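Long-range contacts in trwC protein (Escherichia coli, PDB 1S6M), which is a conjugative relaxase whose N-terminal domain, present here, binds metal and DNA and probably nicks plasmid DNA at the origin of transfer: residues B[125-130]-B[138-143]; B[143-148]-B[162-167]; B[6-11]-B[79-84]; B[32-37]-B[47-52]. All blocks are in the same frame, centred on the assembly; numbering follows the deposited sequence.

Interaction 1 of 4, residues B[125-130]-B[138-143]. With nucleotides of chain A.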
# COMPACT_ATOMS: atom_id res chain seq x y z
N ALA B 125 -6.12 11.78 -11.75
CA ALA B 125 -4.81 12.03 -12.37
C ALA B 125 -4.80 13.34 -13.18
O ALA B 125 -5.70 13.58 -13.99
CB ALA B 125 -4.44 10.85 -13.29
N GLN B 126 -3.79 14.17 -12.95
CA GLN B 126 -3.67 15.45 -13.65
C GLN B 126 -2.25 15.75 -14.17
O GLN B 126 -1.28 15.08 -13.79
CB GLN B 126 -4.10 16.61 -12.72
CG GLN B 126 -5.50 16.49 -12.14
CD GLN B 126 -6.01 17.80 -11.55
OE1 GLN B 126 -5.38 18.40 -10.67
NE2 GLN B 126 -7.16 18.26 -12.05
N ALA B 127 -2.16 16.76 -15.03
CA ALA B 127 -0.89 17.20 -15.61
C ALA B 127 -1.02 18.68 -15.95
O ALA B 127 -2.13 19.21 -16.02
CB ALA B 127 -0.59 16.40 -16.88
N ARG B 128 0.10 19.36 -16.15
CA ARG B 128 0.08 20.77 -16.50
C ARG B 128 0.44 20.96 -17.99
O ARG B 128 0.95 20.04 -18.64
CB ARG B 128 1.06 21.55 -15.62
CG ARG B 128 0.53 21.90 -14.23
CD ARG B 128 1.57 22.61 -13.35
NE ARG B 128 2.62 21.70 -12.90
CZ ARG B 128 3.64 22.05 -12.13
NH1 ARG B 128 4.54 21.13 -11.76
NH2 ARG B 128 3.78 23.30 -11.73
N GLN B 129 0.12 22.13 -18.52
CA GLN B 129 0.44 22.47 -19.91
C GLN B 129 0.43 23.98 -20.05
O GLN B 129 -0.52 24.64 -19.63
CB GLN B 129 -0.54 21.86 -20.92
CG GLN B 129 -0.25 22.35 -22.36
CD GLN B 129 -0.93 21.54 -23.45
OE1 GLN B 129 -0.76 21.83 -24.63
NE2 GLN B 129 -1.70 20.53 -23.06
N LYS B 130 1.50 24.50 -20.64
CA LYS B 130 1.64 25.93 -20.83
C LYS B 130 1.55 26.33 -22.31
O LYS B 130 2.11 25.67 -23.19
CB LYS B 130 2.98 26.40 -20.28
CG LYS B 130 3.18 27.92 -20.32
CD LYS B 130 4.63 28.30 -20.01
CE LYS B 130 5.12 27.62 -18.73
NZ LYS B 130 6.44 28.14 -18.25
N GLU B 138 -4.85 20.27 -16.36
CA GLU B 138 -5.75 19.38 -17.07
C GLU B 138 -6.02 18.06 -16.34
O GLU B 138 -5.10 17.40 -15.89
CB GLU B 138 -5.16 19.10 -18.45
CG GLU B 138 -5.73 17.90 -19.19
CD GLU B 138 -5.01 17.65 -20.50
OE1 GLU B 138 -4.28 18.56 -20.95
OE2 GLU B 138 -5.18 16.56 -21.09
N THR B 139 -7.29 17.68 -16.24
CA THR B 139 -7.61 16.40 -15.60
C THR B 139 -7.41 15.37 -16.69
O THR B 139 -8.16 15.30 -17.68
CB THR B 139 -9.05 16.34 -15.07
OG1 THR B 139 -9.15 17.18 -13.92
CG2 THR B 139 -9.38 14.91 -14.66
N THR B 140 -6.38 14.57 -16.47
CA THR B 140 -5.89 13.54 -17.36
C THR B 140 -6.60 12.17 -17.39
O THR B 140 -6.73 11.55 -18.45
CB THR B 140 -4.39 13.39 -17.06
OG1 THR B 140 -3.63 13.91 -18.16
CG2 THR B 140 -4.05 11.98 -16.76
N GLY B 141 -7.01 11.69 -16.22
CA GLY B 141 -7.70 10.41 -16.15
C GLY B 141 -6.96 9.10 -16.41
O GLY B 141 -7.61 8.05 -16.52
N ASN B 142 -5.63 9.11 -16.52
CA ASN B 142 -4.93 7.85 -16.75
C ASN B 142 -3.62 7.71 -15.96
O ASN B 142 -2.88 8.67 -15.77
CB ASN B 142 -4.68 7.64 -18.25
CG ASN B 142 -3.74 8.66 -18.84
OD1 ASN B 142 -2.53 8.44 -18.91
ND2 ASN B 142 -4.28 9.79 -19.28
N LEU B 143 -3.35 6.48 -15.49
CA LEU B 143 -2.15 6.19 -14.70
C LEU B 143 -1.50 4.87 -15.09
O LEU B 143 -2.12 4.01 -15.71
CB LEU B 143 -2.51 6.11 -13.21
CG LEU B 143 -3.01 7.30 -12.39
CD1 LEU B 143 -3.40 6.82 -11.00
CD2 LEU B 143 -1.93 8.37 -12.29
P DG A 13 4.75 22.01 -21.67
OP1 DG A 13 4.35 20.62 -22.03
OP2 DG A 13 3.85 22.82 -20.81
O5' DG A 13 6.16 21.92 -20.93
C5' DG A 13 6.97 20.74 -20.99
C4' DG A 13 7.70 20.53 -19.69
O4' DG A 13 8.42 21.72 -19.35
C3' DG A 13 6.83 20.21 -18.47
O3' DG A 13 7.01 18.80 -18.30
C2' DG A 13 7.57 20.85 -17.31
C1' DG A 13 8.44 21.91 -17.94
N9 DG A 13 8.26 23.33 -17.65
C8 DG A 13 7.35 24.21 -18.17
N7 DG A 13 7.61 25.46 -17.86
C5 DG A 13 8.73 25.37 -17.05
C6 DG A 13 9.51 26.38 -16.43
O6 DG A 13 9.37 27.61 -16.49
N1 DG A 13 10.55 25.82 -15.67
C2 DG A 13 10.82 24.47 -15.55
N2 DG A 13 11.86 24.11 -14.78
N3 DG A 13 10.11 23.54 -16.14
C4 DG A 13 9.10 24.05 -16.86
P DG A 15 8.42 16.67 -10.89
OP1 DG A 15 8.66 15.20 -10.83
OP2 DG A 15 7.03 17.17 -10.88
O5' DG A 15 9.10 17.31 -9.60
C5' DG A 15 10.49 17.16 -9.26
C4' DG A 15 10.89 18.29 -8.36
O4' DG A 15 10.40 19.49 -8.98
C3' DG A 15 10.29 18.28 -6.95
O3' DG A 15 11.41 18.02 -6.09
C2' DG A 15 10.03 19.75 -6.66
C1' DG A 15 9.95 20.41 -8.01
N9 DG A 15 8.72 21.01 -8.53
C8 DG A 15 7.62 20.42 -9.08
N7 DG A 15 6.84 21.28 -9.69
C5 DG A 15 7.44 22.50 -9.45
C6 DG A 15 7.11 23.81 -9.87
O6 DG A 15 6.17 24.17 -10.60
N1 DG A 15 8.01 24.76 -9.38
C2 DG A 15 9.10 24.47 -8.59
N2 DG A 15 9.87 25.49 -8.18
N3 DG A 15 9.43 23.26 -8.21
C4 DG A 15 8.58 22.35 -8.67
P DG A 12 4.73 28.13 -24.97
OP1 DG A 12 3.59 28.11 -25.94
OP2 DG A 12 4.71 29.09 -23.85
O5' DG A 12 5.02 26.71 -24.35
C5' DG A 12 5.05 25.51 -25.13
C4' DG A 12 5.97 24.51 -24.46
O4' DG A 12 7.25 25.16 -24.32
C3' DG A 12 5.55 24.14 -23.03
O3' DG A 12 5.05 22.79 -23.05
C2' DG A 12 6.87 23.94 -22.33
C1' DG A 12 7.88 24.70 -23.14
N9 DG A 12 8.59 25.79 -22.47
C8 DG A 12 8.53 27.15 -22.71
N7 DG A 12 9.40 27.83 -22.00
C5 DG A 12 10.04 26.88 -21.23
C6 DG A 12 11.09 27.01 -20.28
O6 DG A 12 11.70 28.02 -19.94
N1 DG A 12 11.42 25.78 -19.71
C2 DG A 12 10.83 24.58 -20.03
N2 DG A 12 11.29 23.49 -19.37
N3 DG A 12 9.87 24.44 -20.92
C4 DG A 12 9.53 25.62 -21.47

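Interaction 2 of 4, residues B[143-148]-B[162-167]. With NI (nickel (II) ion), chain C.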
# COMPACT_ATOMS: atom_id res chain seq x y z
N LEU B 143 -3.35 6.48 -15.49
CA LEU B 143 -2.15 6.19 -14.70
C LEU B 143 -1.50 4.87 -15.09
O LEU B 143 -2.12 4.01 -15.71
CB LEU B 143 -2.51 6.11 -13.21
CG LEU B 143 -3.01 7.30 -12.39
CD1 LEU B 143 -3.40 6.82 -11.00
CD2 LEU B 143 -1.93 8.37 -12.29
N VAL B 144 -0.23 4.71 -14.71
CA VAL B 144 0.53 3.49 -14.94
C VAL B 144 0.87 3.01 -13.52
O VAL B 144 1.62 3.66 -12.81
CB VAL B 144 1.84 3.76 -15.72
CG1 VAL B 144 2.65 2.47 -15.88
CG2 VAL B 144 1.51 4.34 -17.09
N ILE B 145 0.30 1.87 -13.10
CA ILE B 145 0.53 1.38 -11.74
C ILE B 145 1.05 -0.04 -11.59
O ILE B 145 0.53 -0.96 -12.21
CB ILE B 145 -0.78 1.43 -10.92
CG1 ILE B 145 -1.56 2.71 -11.24
CG2 ILE B 145 -0.46 1.37 -9.43
CD1 ILE B 145 -3.00 2.70 -10.72
N GLY B 146 2.06 -0.22 -10.72
CA GLY B 146 2.60 -1.54 -10.45
C GLY B 146 2.13 -1.98 -9.06
O GLY B 146 2.47 -1.33 -8.07
N LYS B 147 1.36 -3.06 -8.97
CA LYS B 147 0.83 -3.53 -7.69
C LYS B 147 1.54 -4.76 -7.11
O LYS B 147 1.66 -5.79 -7.76
CB LYS B 147 -0.67 -3.82 -7.81
CG LYS B 147 -1.52 -2.64 -8.30
CD LYS B 147 -3.03 -2.97 -8.31
CE LYS B 147 -3.34 -4.14 -9.23
NZ LYS B 147 -4.80 -4.41 -9.43
N PHE B 148 2.00 -4.64 -5.86
CA PHE B 148 2.71 -5.73 -5.20
C PHE B 148 2.05 -6.11 -3.88
O PHE B 148 2.05 -5.31 -2.94
CB PHE B 148 4.17 -5.34 -4.97
CG PHE B 148 4.88 -4.86 -6.21
CD1 PHE B 148 4.86 -3.52 -6.58
CD2 PHE B 148 5.55 -5.78 -7.04
CE1 PHE B 148 5.49 -3.08 -7.75
CE2 PHE B 148 6.18 -5.35 -8.22
CZ PHE B 148 6.15 -4.00 -8.58
N THR B 162 -0.90 -4.30 0.23
CA THR B 162 -0.49 -4.12 -1.16
C THR B 162 0.13 -2.75 -1.38
O THR B 162 -0.42 -1.72 -0.97
CB THR B 162 -1.68 -4.24 -2.15
OG1 THR B 162 -2.22 -5.57 -2.11
CG2 THR B 162 -1.22 -3.95 -3.56
N HIS B 163 1.30 -2.74 -2.02
CA HIS B 163 1.99 -1.51 -2.36
C HIS B 163 1.58 -1.16 -3.79
O HIS B 163 1.97 -1.85 -4.73
CB HIS B 163 3.51 -1.72 -2.34
CG HIS B 163 4.06 -2.08 -0.99
ND1 HIS B 163 4.35 -1.16 -0.01
CD2 HIS B 163 4.41 -3.30 -0.50
CE1 HIS B 163 4.86 -1.82 1.03
NE2 HIS B 163 4.91 -3.10 0.77
N ALA B 164 0.79 -0.11 -3.96
CA ALA B 164 0.40 0.30 -5.30
C ALA B 164 1.37 1.41 -5.71
O ALA B 164 1.25 2.55 -5.25
CB ALA B 164 -1.05 0.82 -5.30
N VAL B 165 2.34 1.07 -6.55
CA VAL B 165 3.32 2.05 -6.99
C VAL B 165 2.89 2.76 -8.27
O VAL B 165 2.96 2.20 -9.36
CB VAL B 165 4.72 1.42 -7.19
CG1 VAL B 165 5.72 2.49 -7.63
CG2 VAL B 165 5.20 0.78 -5.88
N ILE B 166 2.44 4.01 -8.11
CA ILE B 166 2.01 4.84 -9.23
C ILE B 166 3.23 5.54 -9.81
O ILE B 166 3.89 6.31 -9.13
CB ILE B 166 1.02 5.94 -8.76
CG1 ILE B 166 -0.22 5.30 -8.12
CG2 ILE B 166 0.60 6.80 -9.93
CD1 ILE B 166 -1.11 6.30 -7.41
N LEU B 167 3.54 5.27 -11.07
CA LEU B 167 4.71 5.90 -11.68
C LEU B 167 4.47 7.37 -12.03
O LEU B 167 3.35 7.78 -12.32
CB LEU B 167 5.14 5.10 -12.92
CG LEU B 167 5.64 3.73 -12.44
CD1 LEU B 167 4.93 2.61 -13.17
CD2 LEU B 167 7.14 3.64 -12.62
NI NI C . 5.44 -4.83 2.13
O HOH W 1 1.06 7.13 -13.63
O HOH W 2 5.88 -3.38 3.81
O HOH W 3 7.56 -4.25 1.57

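Interaction 3 of 4, residues B[6-11]-B[79-84]. With nucleotides of chain A.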
# COMPACT_ATOMS: atom_id res chain seq x y z
N VAL B 6 5.74 10.02 -1.37
CA VAL B 6 6.31 10.38 -2.66
C VAL B 6 7.71 9.74 -2.74
O VAL B 6 8.50 9.84 -1.80
CB VAL B 6 6.41 11.92 -2.83
CG1 VAL B 6 5.04 12.54 -2.61
CG2 VAL B 6 7.40 12.50 -1.85
N LEU B 7 7.98 9.06 -3.84
CA LEU B 7 9.26 8.38 -4.05
C LEU B 7 10.25 9.19 -4.89
O LEU B 7 9.89 9.69 -5.95
CB LEU B 7 9.03 7.04 -4.75
CG LEU B 7 8.75 5.73 -4.00
CD1 LEU B 7 8.43 5.96 -2.53
CD2 LEU B 7 7.60 5.02 -4.72
N THR B 8 11.49 9.30 -4.42
CA THR B 8 12.53 10.01 -5.17
C THR B 8 13.68 9.05 -5.55
O THR B 8 13.63 7.86 -5.24
CB THR B 8 13.11 11.21 -4.37
OG1 THR B 8 13.79 10.74 -3.20
CG2 THR B 8 11.99 12.17 -3.95
N ARG B 9 14.69 9.59 -6.22
CA ARG B 9 15.85 8.83 -6.69
C ARG B 9 16.49 7.90 -5.65
O ARG B 9 16.85 6.77 -5.96
CB ARG B 9 16.93 9.78 -7.23
CG ARG B 9 18.06 9.10 -7.99
CD ARG B 9 17.83 9.21 -9.49
NE ARG B 9 17.91 7.91 -10.16
CZ ARG B 9 17.58 7.71 -11.44
NH1 ARG B 9 17.15 8.72 -12.18
NH2 ARG B 9 17.67 6.50 -11.96
N GLN B 10 16.63 8.39 -4.43
CA GLN B 10 17.24 7.60 -3.36
C GLN B 10 16.40 6.38 -2.97
O GLN B 10 16.89 5.47 -2.30
CB GLN B 10 17.46 8.48 -2.13
CG GLN B 10 16.19 9.13 -1.64
CD GLN B 10 16.44 10.29 -0.68
OE1 GLN B 10 15.59 11.18 -0.54
NE2 GLN B 10 17.59 10.29 -0.01
N ASP B 11 15.14 6.36 -3.40
CA ASP B 11 14.23 5.25 -3.09
C ASP B 11 14.13 4.25 -4.23
O ASP B 11 13.36 3.29 -4.16
CB ASP B 11 12.81 5.78 -2.83
CG ASP B 11 12.74 6.76 -1.70
OD1 ASP B 11 12.11 7.82 -1.89
OD2 ASP B 11 13.31 6.48 -0.62
N LYS B 79 14.87 17.47 -5.97
CA LYS B 79 14.91 16.02 -6.11
C LYS B 79 14.05 15.51 -7.25
O LYS B 79 12.95 16.02 -7.48
CB LYS B 79 14.45 15.32 -4.83
CG LYS B 79 15.35 15.54 -3.63
CD LYS B 79 14.82 14.81 -2.42
CE LYS B 79 15.56 15.24 -1.17
NZ LYS B 79 15.55 14.17 -0.13
N GLU B 80 14.57 14.52 -7.96
CA GLU B 80 13.83 13.92 -9.06
C GLU B 80 12.83 12.94 -8.44
O GLU B 80 13.20 12.12 -7.60
CB GLU B 80 14.77 13.15 -9.99
CG GLU B 80 14.04 12.45 -11.12
CD GLU B 80 14.94 11.47 -11.86
OE1 GLU B 80 14.50 10.95 -12.92
OE2 GLU B 80 16.07 11.22 -11.39
N ARG B 81 11.57 13.02 -8.85
CA ARG B 81 10.54 12.14 -8.31
C ARG B 81 10.29 10.97 -9.26
O ARG B 81 10.09 11.16 -10.45
CB ARG B 81 9.25 12.94 -8.07
CG ARG B 81 9.37 13.93 -6.91
CD ARG B 81 8.12 14.79 -6.75
NE ARG B 81 8.19 15.61 -5.53
CZ ARG B 81 7.22 16.41 -5.10
NH1 ARG B 81 6.09 16.52 -5.78
NH2 ARG B 81 7.38 17.10 -3.98
N ILE B 82 10.30 9.75 -8.72
CA ILE B 82 10.11 8.57 -9.54
C ILE B 82 8.74 7.91 -9.45
O ILE B 82 8.40 7.06 -10.27
CB ILE B 82 11.18 7.49 -9.22
CG1 ILE B 82 10.98 6.95 -7.81
CG2 ILE B 82 12.59 8.10 -9.34
CD1 ILE B 82 11.99 5.89 -7.40
N GLY B 83 7.95 8.28 -8.45
CA GLY B 83 6.64 7.69 -8.30
C GLY B 83 5.92 8.07 -7.01
O GLY B 83 6.36 8.95 -6.29
N LEU B 84 4.82 7.38 -6.73
CA LEU B 84 4.02 7.63 -5.54
C LEU B 84 3.48 6.30 -5.05
O LEU B 84 2.71 5.64 -5.74
CB LEU B 84 2.85 8.57 -5.89
CG LEU B 84 1.78 8.89 -4.84
CD1 LEU B 84 2.38 9.64 -3.65
CD2 LEU B 84 0.69 9.72 -5.49
P DC A 16 11.22 17.97 -4.50
OP1 DC A 16 12.57 18.15 -3.93
OP2 DC A 16 10.45 16.74 -4.17
O5' DC A 16 10.38 19.27 -4.10
C5' DC A 16 11.05 20.46 -3.66
C4' DC A 16 10.09 21.62 -3.44
O4' DC A 16 9.29 21.85 -4.63
C3' DC A 16 9.06 21.37 -2.32
O3' DC A 16 9.47 22.15 -1.17
C2' DC A 16 7.84 22.16 -2.76
C1' DC A 16 8.07 22.42 -4.23
N1 DC A 16 7.03 22.33 -5.28
C2 DC A 16 6.67 23.54 -5.90
O2 DC A 16 7.26 24.58 -5.58
N3 DC A 16 5.69 23.54 -6.83
C4 DC A 16 5.08 22.41 -7.15
N4 DC A 16 4.11 22.48 -8.07
C5 DC A 16 5.43 21.15 -6.55
C6 DC A 16 6.40 21.16 -5.62
P DG A 15 8.42 16.67 -10.89
OP1 DG A 15 8.66 15.20 -10.83
OP2 DG A 15 7.03 17.17 -10.88
O5' DG A 15 9.10 17.31 -9.60
C5' DG A 15 10.49 17.16 -9.26
C4' DG A 15 10.89 18.29 -8.36
O4' DG A 15 10.40 19.49 -8.98
C3' DG A 15 10.29 18.28 -6.95
O3' DG A 15 11.41 18.02 -6.09
C2' DG A 15 10.03 19.75 -6.66
C1' DG A 15 9.95 20.41 -8.01
N9 DG A 15 8.72 21.01 -8.53
C8 DG A 15 7.62 20.42 -9.08
N7 DG A 15 6.84 21.28 -9.69
C5 DG A 15 7.44 22.50 -9.45
C6 DG A 15 7.11 23.81 -9.87
O6 DG A 15 6.17 24.17 -10.60
N1 DG A 15 8.01 24.76 -9.38
C2 DG A 15 9.10 24.47 -8.59
N2 DG A 15 9.87 25.49 -8.18
N3 DG A 15 9.43 23.26 -8.21
C4 DG A 15 8.58 22.35 -8.67
P DG A 17 9.22 21.60 0.32
OP1 DG A 17 9.86 22.54 1.27
OP2 DG A 17 9.64 20.17 0.29
O5' DG A 17 7.63 21.67 0.53
C5' DG A 17 6.96 22.85 1.00
C4' DG A 17 5.46 22.69 0.86
O4' DG A 17 5.17 22.30 -0.51
C3' DG A 17 4.83 21.59 1.73
O3' DG A 17 4.10 22.27 2.76
C2' DG A 17 3.70 21.05 0.87
C1' DG A 17 4.05 21.44 -0.53
N9 DG A 17 4.23 20.41 -1.56
C8 DG A 17 5.25 19.51 -1.75
N7 DG A 17 5.12 18.85 -2.87
C5 DG A 17 3.94 19.33 -3.42
C6 DG A 17 3.26 19.02 -4.63
O6 DG A 17 3.60 18.22 -5.53
N1 DG A 17 2.08 19.75 -4.76
C2 DG A 17 1.61 20.67 -3.84
N2 DG A 17 0.45 21.29 -4.12
N3 DG A 17 2.23 20.96 -2.72
C4 DG A 17 3.36 20.27 -2.58

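Interaction 4 of 4, residues B[32-37]-B[47-52]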
# COMPACT_ATOMS: atom_id res chain seq x y z
N ASP B 32 -0.15 -14.37 -9.23
CA ASP B 32 -0.63 -12.98 -9.29
C ASP B 32 -0.49 -12.00 -8.11
O ASP B 32 -1.40 -11.20 -7.82
CB ASP B 32 -2.07 -13.02 -9.88
CG ASP B 32 -3.18 -12.97 -8.84
OD1 ASP B 32 -3.95 -11.99 -8.96
OD2 ASP B 32 -3.32 -13.85 -7.96
N ALA B 33 0.68 -12.04 -7.45
CA ALA B 33 0.95 -11.12 -6.34
C ALA B 33 1.52 -9.84 -6.90
O ALA B 33 1.70 -8.87 -6.19
CB ALA B 33 1.91 -11.69 -5.29
N SER B 34 1.80 -9.85 -8.20
CA SER B 34 2.25 -8.62 -8.84
C SER B 34 1.37 -8.46 -10.08
O SER B 34 1.20 -9.40 -10.86
CB SER B 34 3.73 -8.70 -9.20
OG SER B 34 3.91 -8.62 -10.60
N GLU B 35 0.79 -7.27 -10.25
CA GLU B 35 -0.11 -7.01 -11.36
C GLU B 35 -0.08 -5.54 -11.81
O GLU B 35 0.12 -4.65 -10.99
CB GLU B 35 -1.53 -7.41 -10.94
CG GLU B 35 -2.60 -7.38 -12.02
CD GLU B 35 -3.99 -7.65 -11.46
OE1 GLU B 35 -4.64 -6.71 -10.95
OE2 GLU B 35 -4.43 -8.82 -11.50
N TRP B 36 -0.27 -5.31 -13.10
CA TRP B 36 -0.30 -3.95 -13.65
C TRP B 36 -1.75 -3.43 -13.59
O TRP B 36 -2.69 -4.23 -13.58
CB TRP B 36 0.11 -3.94 -15.14
CG TRP B 36 1.56 -4.19 -15.48
CD1 TRP B 36 2.06 -5.27 -16.16
CD2 TRP B 36 2.66 -3.30 -15.27
NE1 TRP B 36 3.41 -5.10 -16.39
CE2 TRP B 36 3.80 -3.89 -15.87
CE3 TRP B 36 2.80 -2.05 -14.65
CZ2 TRP B 36 5.06 -3.29 -15.84
CZ3 TRP B 36 4.04 -1.44 -14.63
CH2 TRP B 36 5.16 -2.06 -15.23
N GLN B 37 -1.93 -2.10 -13.53
CA GLN B 37 -3.27 -1.51 -13.55
C GLN B 37 -3.25 -0.10 -14.11
O GLN B 37 -2.28 0.63 -13.94
CB GLN B 37 -3.93 -1.47 -12.16
CG GLN B 37 -5.43 -1.11 -12.28
CD GLN B 37 -6.20 -1.07 -10.97
OE1 GLN B 37 -5.94 -1.84 -10.03
NE2 GLN B 37 -7.19 -0.19 -10.91
N SER B 47 0.08 -5.56 -19.22
CA SER B 47 -1.00 -6.25 -18.52
C SER B 47 -0.41 -7.51 -17.91
O SER B 47 0.63 -7.99 -18.36
CB SER B 47 -2.14 -6.61 -19.48
OG SER B 47 -1.74 -7.64 -20.37
N GLY B 48 -1.06 -8.03 -16.88
CA GLY B 48 -0.55 -9.23 -16.24
C GLY B 48 0.55 -8.96 -15.24
O GLY B 48 0.58 -7.91 -14.60
N GLU B 49 1.48 -9.91 -15.12
CA GLU B 49 2.60 -9.81 -14.19
C GLU B 49 3.53 -8.62 -14.48
O GLU B 49 3.79 -8.29 -15.64
CB GLU B 49 3.40 -11.12 -14.22
CG GLU B 49 4.25 -11.36 -13.00
CD GLU B 49 5.20 -12.54 -13.14
OE1 GLU B 49 6.20 -12.58 -12.38
OE2 GLU B 49 4.96 -13.43 -13.99
N VAL B 50 4.03 -7.99 -13.42
CA VAL B 50 4.93 -6.84 -13.56
C VAL B 50 6.36 -7.29 -13.87
O VAL B 50 7.03 -7.86 -13.01
CB VAL B 50 4.97 -5.99 -12.27
CG1 VAL B 50 5.97 -4.84 -12.42
CG2 VAL B 50 3.58 -5.45 -11.95
N ASP B 51 6.83 -7.03 -15.09
CA ASP B 51 8.19 -7.40 -15.45
C ASP B 51 9.14 -6.46 -14.72
O ASP B 51 9.09 -5.25 -14.93
CB ASP B 51 8.42 -7.28 -16.96
CG ASP B 51 9.84 -7.65 -17.36
OD1 ASP B 51 10.16 -8.86 -17.35
OD2 ASP B 51 10.63 -6.72 -17.65
N SER B 52 10.01 -7.02 -13.89
CA SER B 52 10.96 -6.21 -13.13
C SER B 52 11.85 -5.32 -13.98
O SER B 52 12.17 -4.20 -13.58
CB SER B 52 11.82 -7.10 -12.24
OG SER B 52 12.55 -8.03 -13.02
O HOH W 4 -3.24 -6.54 -15.81

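Interaction 1 of 4, residues B[125-130]-B[138-143]
Gln126 with Thr139 and Ala127 with Glu138 form a short antiparallel ladder at the base of the two-stranded hairpin made by strands 126-131 and 134-139, well away from the centre of the chain. Ala127 and Glu138 are the hydrogen-bonded pair: Glu138 N reaches Ala127 O at 2.9 Å, almost straight, and Ala127 N answers to Glu138 O. On the opposite face of the ladder Gln126 points the same way as Thr139, and its NE2 donates to Thr139 OG1 at 2.9 Å, with the hydroxyl oxygen lying in the amide plane. Without the amide, as with an alanine here, Thr139 OG1 is likely to lose this donor and its hydroxyl to be freer to turn. Past Thr139 the chain turns, and Ala125 O takes two donors, Thr140 N at 2.8 Å and Gly141 N at 3.2 Å; Gly141 has a positive phi of 71°, which suits glycine. Behind that turn Ala125 CB packs on Leu143 CD2 at 3.7 Å. Further out, strand 126-131 meets the bases of bound DNA directly. Arg128 bends at chi3 (-73°) and sets its guanidinium edge-on to the guanine DG15 of chain A, NH1 to N7 at 3.1 Å and NH2 to O6 at 2.8 Å. Lys130 grips DG13 of chain A twice, through its backbone N to OP2 and through NZ to N7. Glu138 turns its OE2 elsewhere, to Ser173 N.

Interaction 2 of 4, residues B[143-148]-B[162-167]
Ile145 CG2 rests on the side chains of Ile166 and Ala164, 4.1 Å from Ile166 CG1 and 4.2 Å from Ala164 CB, on the sheet face that helix 104-122 covers in part. Toward one end Leu143 CD2 adds to this layer, meeting Ile166 CG2 at 3.8 Å. Val144 CG1, anti to the backbone N (chi1 177°), comes within 3.5 Å of Leu167 CD1. On the other face Phe148 turns its ring edge toward Val165 CG2, while Tyr19 and Phe55 pack around it. Gly146 beside it has no side chain, and a CB there would crowd Phe148 CE1.

Strand 158-167 is the middle one of the five in the relaxase sheet and 145-152 its antiparallel neighbour. Gly146-Val165 and Phe148-His163 are each doubly bonded through the backbone, with His163 N to Phe148 O at 2.8 Å. Further along, Leu167 N bonds directly to Val144 O, and a water bridges Val144 N to Leu167 O.

On the Ile145 face Lys147 NZ pairs with Glu35 and Gln37; on the Phe148 face His163 NE2 binds nickel at 2.3 Å. His150, His161 and two waters complete the metal's ligands, the three-histidine site expected of HUH-family relaxases; zinc and copper also bind here.

Interaction 3 of 4, residues B[6-11]-B[79-84]
Leu7 and Ile82 bury the most surface here, where the outer strand 2-8 pairs with strand 81-89. Leu7 CB lies against Ile82 CG1 at 3.6 Å. That branch stands between the backbone N and the carbonyl carbon (chi1 67°), which carries Ile82 CD1 on to within 3.4 Å of Thr8 O. The backbone explains the closeness: Ile82 and Gly83 both face Leu7, a classic beta bulge in this antiparallel ladder. Leu7 O accepts from Ile82 N at 2.8 Å and only weakly from Gly83 N, while Leu7 N donates to Gly83 O.

Arg9, third in buried surface, starts the 3-10 turn that follows the strand. Its chain bends at chi2 and chi3, and NH1 meets Glu80 OE2 at 2.8 Å on the syn side, a salt bridge with guanidinium and carboxylate planes 49° apart. The other oxygen of Glu80 pairs with Arg71. Nearby, Lys79 NZ donates to Gln10 OE1 at 3.0 Å.

Just before the bulge, Arg81 extends along the DNA of chain A. Its NE donates to OP2 of DC16 at 2.9 Å, and NH1 and NH2 reach O6 and N7 of DG17. A leucine in its place would probably leave that phosphate without its positive mate and the edge of the DG17 base without its two donors. Lys79 N holds OP1 of the same phosphate.

Interaction 4 of 4, residues B[32-37]-B[47-52]
Trp36 and Ser34, on strand 34-37 at the edge of the five-stranded relaxase sheet, point toward the loop 47-52, which runs irregularly before helix 52-59. The loop, not a further strand, lies along the outer side of this edge strand.

Hydrogen bonds hold it at two places. Ser34 OG accepts from Val50 N at 2.9 Å, and Trp36 N donates to Gly48 O at 3.1 Å. Glu35 CA adds a CA-H...O contact to that same Gly48 O, and a water links Gly48 N with Trp36 O. Gly48 adopts phi 81° and psi -148°, where a side chain would jam against the preceding carbonyl oxygen.

The apolar part is the indole of Trp36 with Val50. CG of Trp36 is anti to its carbonyl carbon (chi1 -72°), which lays the ring against the loop, one face to Val50: Val50 CA is 4.0 Å from the centroid of the five-membered ring, a CH-pi contact, and CG2 stands above the middle of the indole. The other methyl, CG1, lies 3.9 Å from Trp36 CZ2, and the two side chains cross at about a right angle. Leu46 and Leu58 also touch this indole, and Phe55 and Phe148 touch Val50.

Of the charged groups, Glu35 OE1 pairs with Lys147 on the sheet side, and where the loop passes into helix 52-59 Asp51 is the N-cap, its OD2 accepting from Arg54 N.

In the fold
Interactions 2, 3 and 4 belong to one five-stranded sheet. Interaction 2 is its buried middle, a regular ladder ending at the metal; interaction 3 pairs outer strand 2-8 with 81-89, whose Leu84 N is probably bonded to Ile166 O of interaction 2; interaction 4 closes the other edge, where Glu35 and Gln37 meet Lys147 of interaction 2. Interaction 1 stands apart on the hairpin, tied to interaction 2 through the shared Leu143. The central contact is mostly aliphatic. Interactions 1, 3 and 4 are partly buried; 1 sends an arginine and a lysine to guanine bases, 3 an arginine to phosphate and base, while 4, with Val50 over its indole face, stays about 16 Å from the nucleic acid at the nearest atoms.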